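Long-range contacts in arylmalonate decarboxylase (PDB 3IXM), which catalyses the decarboxylation of 2-aryl-2-methylmalonates, taking up a proton to give 2-arylpropionates and carbon dioxide: residues P7-I12 / L31-S36; D23-Y28 / A214-A219. The protein carries 1 engineered substitution. All blocks are in the same frame, centred on the assembly; numbering follows the deposited sequence.

Contact 1 of 2, residues P7-I12 / L31-S36; sequences PTIGMI and LPFIAS. With SO4 (sulfate ion), chain C.
The ring of Phe-33 lies obliquely against the side chains of Ile-9 and Met-11 on the neighbouring strand. This is a parallel beta pair, strands 9-12 and 33-36 inclined at 26°, with 33-37 an edge strand of a four-stranded sheet of order 33-37, 9-13, 69-72, 101-103. Phe-33 and Ile-9 point the same way from paired positions, and Ile-9 CD1 comes 3.7 Å from Phe-33 CE2. Met-11 reaches back to the CD2-CE2 side of the same ring, obliquely: CG sits beside its own backbone N (chi1 -64°), the chain beyond is extended, and CE ends 3.7 Å from Phe-33 CD2. With SD 5.0 Å from the ring centroid of Phe-33, this is a Met-aromatic contact at an oblique angle. Helix 211-222 covers this face; its Phe-216 meets Phe-33 edge-to-face.

The backbones are joined by a regular ladder. Ile-9 N bonds to Pro-32 O, Ile-34 N to Ile-9 O, Met-11 N to Ile-34 O at 2.7 Å, and Ser-36 N to Met-11 O, so Ile-9 and Met-11 each donate and accept. CA-H...O contacts fill in between, such as Ala-35 CA to Met-11 O.

On the face carrying Ile-34, Ile-12 and Ser-36, helix 48-64 takes over through Leu-62. Here Thr-8 turns CG2 anti to its N, placing it 3.7 Å from both CG1 and CD1 of Ile-34, while OG1 faces the Pro-32 ring. At the far end Ser-36, whose hydroxyl also bonds His-58, holds a sulfate that probably came from the crystallisation liquor: its OG donates to sulfate O4 across 2.8 Å.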
loop_
_atom_site.group_PDB
_atom_site.type_symbol
_atom_site.label_atom_id
_atom_site.label_comp_id
_atom_site.label_asym_id
_atom_site.label_seq_id
_atom_site.Cartn_x
_atom_site.Cartn_y
_atom_site.Cartn_z
ATOM N N PRO A 7 2.166 -20.748 -3.431
ATOM C CA PRO A 7 0.758 -20.355 -3.270
ATOM C C PRO A 7 0.458 -19.113 -4.115
ATOM O O PRO A 7 1.245 -18.160 -4.144
ATOM C CB PRO A 7 0.636 -20.067 -1.770
ATOM C CG PRO A 7 1.995 -20.332 -1.176
ATOM C CD PRO A 7 2.971 -20.249 -2.311
ATOM N N THR A 8 -0.649 -19.146 -4.834
ATOM C CA THR A 8 -0.923 -18.059 -5.760
ATOM C C THR A 8 -1.564 -16.930 -5.016
ATOM O O THR A 8 -2.472 -17.128 -4.215
ATOM C CB THR A 8 -1.790 -18.508 -6.928
ATOM O OG1 THR A 8 -1.047 -19.472 -7.673
ATOM C CG2 THR A 8 -2.160 -17.308 -7.834
ATOM N N ILE A 9 -1.082 -15.732 -5.274
ATOM C CA ILE A 9 -1.617 -14.579 -4.567
ATOM C C ILE A 9 -2.523 -13.757 -5.479
ATOM O O ILE A 9 -2.148 -13.408 -6.601
ATOM C CB ILE A 9 -0.494 -13.754 -3.950
ATOM C CG1 ILE A 9 0.225 -14.651 -2.932
ATOM C CG2 ILE A 9 -1.109 -12.469 -3.331
ATOM C CD1 ILE A 9 1.534 -14.172 -2.534
ATOM N N GLY A 10 -3.745 -13.492 -5.022
ATOM C CA GLY A 10 -4.679 -12.767 -5.886
ATOM C C GLY A 10 -4.682 -11.308 -5.471
ATOM O O GLY A 10 -4.630 -11.001 -4.285
ATOM N N MET A 11 -4.710 -10.409 -6.438
ATOM C CA MET A 11 -4.758 -8.986 -6.134
ATOM C C MET A 11 -5.866 -8.292 -6.885
ATOM O O MET A 11 -5.974 -8.447 -8.105
ATOM C CB MET A 11 -3.420 -8.338 -6.479
ATOM C CG MET A 11 -2.269 -8.881 -5.617
ATOM S SD MET A 11 -0.666 -8.220 -6.163
ATOM C CE MET A 11 0.166 -8.554 -4.621
ATOM N N ILE A 12 -6.670 -7.505 -6.182
ATOM C CA ILE A 12 -7.717 -6.725 -6.827
ATOM C C ILE A 12 -7.071 -5.364 -7.018
ATOM O O ILE A 12 -6.551 -4.787 -6.022
ATOM C CB ILE A 12 -8.989 -6.611 -5.966
ATOM C CG1 ILE A 12 -9.615 -8.013 -5.765
ATOM C CG2 ILE A 12 -9.967 -5.611 -6.606
ATOM C CD1 ILE A 12 -10.784 -8.111 -4.730
ATOM N N LEU A 31 7.368 -15.613 -7.413
ATOM C CA LEU A 31 6.052 -15.937 -6.890
ATOM C C LEU A 31 4.949 -15.644 -7.874
ATOM O O LEU A 31 5.018 -14.667 -8.646
ATOM C CB LEU A 31 5.804 -15.184 -5.585
ATOM C CG LEU A 31 6.752 -15.486 -4.433
ATOM C CD1 LEU A 31 6.154 -14.944 -3.153
ATOM C CD2 LEU A 31 6.946 -17.017 -4.325
ATOM N N PRO A 32 3.911 -16.487 -7.870
ATOM C CA PRO A 32 2.812 -16.237 -8.772
ATOM C C PRO A 32 1.812 -15.195 -8.211
ATOM O O PRO A 32 1.394 -15.305 -7.054
ATOM C CB PRO A 32 2.190 -17.643 -8.973
ATOM C CG PRO A 32 2.634 -18.454 -7.825
ATOM C CD PRO A 32 3.708 -17.712 -7.061
ATOM N N PHE A 33 1.504 -14.177 -9.028
ATOM C CA PHE A 33 0.563 -13.084 -8.723
ATOM C C PHE A 33 -0.476 -13.020 -9.841
ATOM O O PHE A 33 -0.143 -13.064 -11.031
ATOM C CB PHE A 33 1.265 -11.708 -8.556
ATOM C CG PHE A 33 2.188 -11.632 -7.352
ATOM C CD1 PHE A 33 3.555 -11.601 -7.517
ATOM C CD2 PHE A 33 1.682 -11.614 -6.049
ATOM C CE1 PHE A 33 4.422 -11.553 -6.402
ATOM C CE2 PHE A 33 2.535 -11.556 -4.927
ATOM C CZ PHE A 33 3.933 -11.565 -5.127
ATOM N N ILE A 34 -1.742 -12.957 -9.458
ATOM C CA ILE A 34 -2.785 -12.824 -10.423
ATOM C C ILE A 34 -3.589 -11.572 -10.037
ATOM O O ILE A 34 -3.895 -11.358 -8.867
ATOM C CB ILE A 34 -3.694 -14.075 -10.439
ATOM C CG1 ILE A 34 -2.888 -15.322 -10.843
ATOM C CG2 ILE A 34 -4.882 -13.842 -11.397
ATOM C CD1 ILE A 34 -3.720 -16.547 -11.085
ATOM N N ALA A 35 -3.954 -10.766 -11.013
ATOM C CA ALA A 35 -4.733 -9.573 -10.701
ATOM C C ALA A 35 -6.070 -9.547 -11.397
ATOM O O ALA A 35 -6.233 -10.126 -12.468
ATOM C CB ALA A 35 -3.929 -8.284 -11.003
ATOM N N SER A 36 -7.023 -8.868 -10.783
ATOM C CA SER A 36 -8.349 -8.675 -11.381
ATOM C C SER A 36 -8.718 -7.206 -11.224
ATOM O O SER A 36 -8.623 -6.658 -10.133
ATOM C CB SER A 36 -9.389 -9.581 -10.702
ATOM O OG SER A 36 -10.667 -9.505 -11.361
HETATM S S SO4 C . -10.809 -10.975 -14.505
HETATM O O1 SO4 C . -11.832 -11.852 -15.080
HETATM O O2 SO4 C . -9.678 -10.904 -15.424
HETATM O O3 SO4 C . -11.353 -9.619 -14.346
HETATM O O4 SO4 C . -10.340 -11.506 -13.221
#

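Contact 2 of 2, residues D23-Y28 / A214-A219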
loop_
_atom_site.group_PDB
_atom_site.type_symbol
_atom_site.label_atom_id
_atom_site.label_comp_id
_atom_site.label_asym_id
_atom_site.label_seq_id
_atom_site.Cartn_x
_atom_site.Cartn_y
_atom_site.Cartn_z
ATOM N N ASP A 23 5.118 -1.743 -8.506
ATOM C CA ASP A 23 5.972 -1.376 -7.356
ATOM C C ASP A 23 5.835 -2.401 -6.227
ATOM O O ASP A 23 4.859 -2.399 -5.469
ATOM C CB ASP A 23 5.735 0.059 -6.854
ATOM C CG ASP A 23 6.827 0.538 -5.901
ATOM O OD1 ASP A 23 6.473 1.165 -4.888
ATOM O OD2 ASP A 23 8.046 0.275 -6.153
ATOM N N GLY A 24 6.848 -3.246 -6.097
ATOM C CA GLY A 24 6.803 -4.280 -5.076
ATOM C C GLY A 24 7.011 -5.638 -5.690
ATOM O O GLY A 24 7.435 -6.560 -5.025
ATOM N N ALA A 25 6.724 -5.776 -6.978
ATOM C CA ALA A 25 6.757 -7.105 -7.582
ATOM C C ALA A 25 8.185 -7.675 -7.595
ATOM O O ALA A 25 8.364 -8.892 -7.442
ATOM C CB ALA A 25 6.140 -7.081 -8.985
ATOM N N ARG A 26 9.159 -6.813 -7.792
ATOM C CA ARG A 26 10.588 -7.079 -7.727
ATOM C C ARG A 26 10.991 -7.839 -6.459
ATOM O O ARG A 26 11.939 -8.559 -6.448
ATOM C CB ARG A 26 11.280 -5.742 -7.733
ATOM C CG ARG A 26 12.324 -5.617 -8.706
ATOM C CD ARG A 26 13.604 -5.488 -8.018
ATOM N N LEU A 27 10.279 -7.613 -5.394
ATOM C CA LEU A 27 10.578 -8.264 -4.109
ATOM C C LEU A 27 10.381 -9.767 -4.179
ATOM O O LEU A 27 11.008 -10.503 -3.412
ATOM C CB LEU A 27 9.704 -7.727 -2.964
ATOM C CG LEU A 27 9.891 -6.294 -2.420
ATOM C CD1 LEU A 27 8.910 -6.049 -1.294
ATOM C CD2 LEU A 27 11.336 -5.965 -1.959
ATOM N N TYR A 28 9.462 -10.205 -5.048
ATOM C CA TYR A 28 9.025 -11.593 -5.111
ATOM C C TYR A 28 9.004 -12.148 -6.541
ATOM O O TYR A 28 7.941 -12.567 -7.039
ATOM C CB TYR A 28 7.649 -11.747 -4.461
ATOM C CG TYR A 28 7.640 -11.381 -3.001
ATOM C CD1 TYR A 28 7.074 -10.181 -2.578
ATOM C CD2 TYR A 28 8.234 -12.215 -2.038
ATOM C CE1 TYR A 28 7.064 -9.808 -1.254
ATOM C CE2 TYR A 28 8.212 -11.856 -0.675
ATOM C CZ TYR A 28 7.617 -10.660 -0.295
ATOM O OH TYR A 28 7.584 -10.282 1.035
ATOM N N ALA A 214 4.705 -2.778 0.728
ATOM C CA ALA A 214 4.101 -3.373 1.939
ATOM C C ALA A 214 2.929 -4.281 1.569
ATOM O O ALA A 214 2.769 -5.351 2.141
ATOM C CB ALA A 214 3.650 -2.319 2.929
ATOM N N GLY A 215 2.163 -3.892 0.559
ATOM C CA GLY A 215 1.033 -4.711 0.092
ATOM C C GLY A 215 1.458 -6.106 -0.386
ATOM O O GLY A 215 0.802 -7.114 -0.066
ATOM N N PHE A 216 2.526 -6.161 -1.174
ATOM C CA PHE A 216 3.067 -7.425 -1.668
ATOM C C PHE A 216 3.529 -8.243 -0.464
ATOM O O PHE A 216 3.202 -9.401 -0.368
ATOM C CB PHE A 216 4.264 -7.223 -2.607
ATOM C CG PHE A 216 3.855 -6.911 -4.018
ATOM C CD1 PHE A 216 3.522 -5.601 -4.386
ATOM C CD2 PHE A 216 3.742 -7.904 -4.944
ATOM C CE1 PHE A 216 3.105 -5.300 -5.695
ATOM C CE2 PHE A 216 3.305 -7.608 -6.275
ATOM C CZ PHE A 216 2.990 -6.322 -6.633
ATOM N N TRP A 217 4.309 -7.630 0.420
ATOM C CA TRP A 217 4.888 -8.324 1.579
ATOM C C TRP A 217 3.808 -8.954 2.484
ATOM O O TRP A 217 3.919 -10.104 2.927
ATOM C CB TRP A 217 5.784 -7.328 2.322
ATOM C CG TRP A 217 6.114 -7.643 3.763
ATOM C CD1 TRP A 217 7.143 -8.456 4.233
ATOM C CD2 TRP A 217 5.448 -7.137 4.923
ATOM N NE1 TRP A 217 7.124 -8.482 5.602
ATOM C CE2 TRP A 217 6.106 -7.681 6.057
ATOM C CE3 TRP A 217 4.361 -6.279 5.120
ATOM C CZ2 TRP A 217 5.692 -7.396 7.375
ATOM C CZ3 TRP A 217 3.951 -5.995 6.429
ATOM C CH2 TRP A 217 4.616 -6.550 7.537
ATOM N N ASP A 218 2.764 -8.188 2.737
ATOM C CA ASP A 218 1.676 -8.543 3.642
ATOM C C ASP A 218 0.839 -9.684 3.058
ATOM O O ASP A 218 0.423 -10.611 3.792
ATOM C CB ASP A 218 0.868 -7.261 3.853
ATOM C CG ASP A 218 -0.459 -7.474 4.551
ATOM O OD1 ASP A 218 -1.503 -7.331 3.852
ATOM O OD2 ASP A 218 -0.459 -7.718 5.787
ATOM N N ALA A 219 0.586 -9.616 1.746
ATOM C CA ALA A 219 -0.116 -10.678 1.034
ATOM C C ALA A 219 0.709 -11.959 1.009
ATOM O O ALA A 219 0.144 -13.042 1.180
ATOM C CB ALA A 219 -0.472 -10.238 -0.416
#
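Asp-23 comes first, meeting Phe-216 with its main chain: Asp-23 O stands 3.4 Å from CE1 of the Phe-216 ring, and the same oxygen accepts a hydrogen bond from Ser-212 OG. Its carboxylate points elsewhere, OD1 bonding Thr-193. Gly-24 follows with a positive phi of 125° and brings bare backbone onto the ring, its CA 3.6 Å from Phe-216 CD1. The peptide bond from Gly-24 to Ala-25 then lies over the ring centre: Gly-24 C and Ala-25 N both sit 3.7 Å above the Phe-216 plane. Ala-25 adds its CB, 4.0 Å from both CE2 and CZ of Phe-216.

From Ala-25 to Leu-27 the chain makes a short 3-10 turn, closed by Leu-27 N to Gly-24 O and Tyr-28 N to Ala-25 O. That turn brings Tyr-28 round to the helix. Its CG is beside the backbone N (chi1 -62°), which sends the ring past Phe-216 in the opposite direction, CE1 4.0 Å from Phe-216 CB. The phenol then runs alongside Trp-217, OH 3.4 Å from Trp-217 CA and near the plane of the indole at its edge.

Helix 211-222, which follows strand 208-210 of the second sheet, thus receives the loop linking strands 9-13 and 33-37 of the first. No polar bond joins the two segments; Phe-216 is gripped by dispersion and by a flat amide on its face, so the fit depends on shape and burial.

In the fold
Contact 1 is partly buried, at the edge of the first sheet, whereas contact 2 is buried and nearer the middle of the chain. They share neighbours: 23-28 belongs to the connection between the two strands of contact 1, and helix 211-222 packs on those strands as well as on that loop. Phe-216 links them, its CD2 lying 3.6 Å from Met-11 CE and 3.7 Å from Phe-33 CZ, while Ala-219 rests on Ile-9. Their chemistry differs accordingly. A ladder of main-chain hydrogen bonds fixes the alignment of the edge strand, with side chains adding packing; the loop meets the helix mainly through aromatic rings and backbone, with the Ala-25 methyl beside them.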